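Local coordinates for protein dITP/XTP pyrophosphatase (Mycobacteroides abscessus, PDB 6WWD) that probably hydrolyses non-canonical purine nucleoside triphosphates such as XTP, dITP and ITP to their monophosphates and diphosphate, cleansing the nucleotide pool, at residues D[78-81]-D[82-86]. Residues are numbered along the deposited sequence; the frame is centred on the assembly and turned at random.
Sequences DALN and WMPGV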
loop_
_atom_site.group_PDB
_atom_site.type_symbol
_atom_site.label_atom_id
_atom_site.label_comp_id
_atom_site.label_asym_id
_atom_site.label_seq_id
_atom_site.Cartn_x
_atom_site.Cartn_y
_atom_site.Cartn_z
ATOM N N ASP D 78 -8.217 -0.056 -9.132
ATOM C CA ASP D 78 -7.303 -1.107 -8.689
ATOM C C ASP D 78 -6.128 -1.276 -9.649
ATOM O O ASP D 78 -4.958 -1.309 -9.234
ATOM C CB ASP D 78 -8.060 -2.431 -8.541
ATOM C CG ASP D 78 -9.190 -2.355 -7.521
ATOM O OD1 ASP D 78 -9.525 -1.243 -7.059
ATOM O OD2 ASP D 78 -9.760 -3.411 -7.177
ATOM N N ALA D 79 -6.421 -1.379 -10.949
ATOM C CA ALA D 79 -5.385 -1.638 -11.944
ATOM C C ALA D 79 -4.362 -0.513 -12.058
ATOM O O ALA D 79 -3.288 -0.724 -12.644
ATOM C CB ALA D 79 -6.035 -1.879 -13.318
ATOM N N LEU D 80 -4.674 0.681 -11.542
ATOM C CA LEU D 80 -3.750 1.810 -11.533
ATOM C C LEU D 80 -3.194 2.066 -10.135
ATOM O O LEU D 80 -2.817 3.201 -9.802
ATOM C CB LEU D 80 -4.427 3.077 -12.066
ATOM C CG LEU D 80 -5.071 3.063 -13.465
ATOM C CD1 LEU D 80 -5.621 4.450 -13.841
ATOM C CD2 LEU D 80 -4.154 2.534 -14.580
ATOM N N ASN D 81 -3.138 1.020 -9.315
ATOM C CA ASN D 81 -2.673 1.120 -7.927
ATOM C C ASN D 81 -3.404 2.234 -7.181
ATOM O O ASN D 81 -2.816 2.973 -6.386
ATOM C CB ASN D 81 -1.163 1.323 -7.843
ATOM C CG ASN D 81 -0.576 0.735 -6.573
ATOM O OD1 ASN D 81 -1.026 -0.302 -6.099
ATOM N ND2 ASN D 81 0.425 1.401 -6.015
ATOM N N TRP D 82 -4.705 2.334 -7.445
ATOM C CA TRP D 82 -5.656 3.228 -6.796
ATOM C C TRP D 82 -5.493 4.684 -7.209
ATOM O O TRP D 82 -6.141 5.558 -6.627
ATOM C CB TRP D 82 -5.629 3.035 -5.271
ATOM C CG TRP D 82 -6.295 1.703 -5.000
ATOM C CD1 TRP D 82 -7.639 1.453 -5.002
ATOM C CD2 TRP D 82 -5.657 0.437 -4.806
ATOM N NE1 TRP D 82 -7.881 0.122 -4.779
ATOM C CE2 TRP D 82 -6.682 -0.527 -4.651
ATOM C CE3 TRP D 82 -4.324 0.031 -4.699
ATOM C CZ2 TRP D 82 -6.416 -1.872 -4.418
ATOM C CZ3 TRP D 82 -4.057 -1.316 -4.487
ATOM C CH2 TRP D 82 -5.100 -2.249 -4.341
ATOM N N MET D 83 -4.705 4.963 -8.250
ATOM C CA MET D 83 -4.859 6.200 -9.003
ATOM C C MET D 83 -6.109 6.064 -9.891
ATOM O O MET D 83 -6.660 4.978 -10.025
ATOM C CB MET D 83 -3.593 6.483 -9.820
ATOM C CG MET D 83 -2.296 6.573 -8.982
ATOM S SD MET D 83 -2.399 7.834 -7.680
ATOM C CE MET D 83 -2.189 9.319 -8.677
ATOM N N PRO D 84 -6.602 7.151 -10.505
ATOM C CA PRO D 84 -6.154 8.546 -10.553
ATOM C C PRO D 84 -5.990 9.212 -9.190
ATOM O O PRO D 84 -5.211 10.144 -9.116
ATOM C CB PRO D 84 -7.260 9.237 -11.355
ATOM C CG PRO D 84 -7.801 8.169 -12.233
ATOM C CD PRO D 84 -7.804 6.950 -11.340
ATOM N N GLY D 85 -6.685 8.740 -8.156
ATOM C CA GLY D 85 -6.441 9.271 -6.819
ATOM C C GLY D 85 -6.721 10.759 -6.788
ATOM O O GLY D 85 -7.679 11.240 -7.397
ATOM N N VAL D 86 -5.864 11.517 -6.094
ATOM C CA VAL D 86 -6.094 12.955 -5.955
ATOM C C VAL D 86 -5.743 13.720 -7.222
ATOM O O VAL D 86 -5.978 14.939 -7.281
ATOM C CB VAL D 86 -5.353 13.514 -4.720
ATOM C CG1 VAL D 86 -5.746 12.721 -3.457
ATOM C CG2 VAL D 86 -3.853 13.502 -4.927
#
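The indole of W82 is laid back over the D78-N81 backbone that precedes it, and one of its faces receives the CA of D78 as a CH-pi contact, 4.2 Å from the centroid of the five-membered ring and 17° off its normal. The D78 carboxylate, tilted 45° to the indole, comes in obliquely and brings OD1 to 3.1 Å from W82 NE1, displaced from the ring plane on the side of D78 CA. N81 approaches the benzo end of the indole: its amide is inclined 51° to the ring, and OD1 lies 3.6 Å from both CE3 and CZ3 of W82. With CG of W82 anti to its own carbonyl carbon, the indole folds back over D78 instead of following the chain onward. The fold here is a beta hairpin: the loop 78-83 joins the antiparallel strands 67-77 and 84-85, the second short and weakly bonded, and L80 to M83 within it form a type I' turn, with N81 and W82 holding the two central positions with positive phi. The turn is closed by M83 N donating to L80 O over 3.0 Å, from well above the carbonyl plane, while N81 N bonds back to D78 O. The CB of L80 points toward the residues after the turn and lies 4.2 Å from that of M83, with L80 CD1 equally far from P84 CD. A cis peptide precedes P84, whose ring also lies near Y157, a probable substrate-binding residue. The chain of M83 bends at both chi2 and chi3 and packs on W91 and on N81 of the second subunit. Across the same subunit interface, N81 ND2 donates a hydrogen bond to the backbone O of the other subunit's N81.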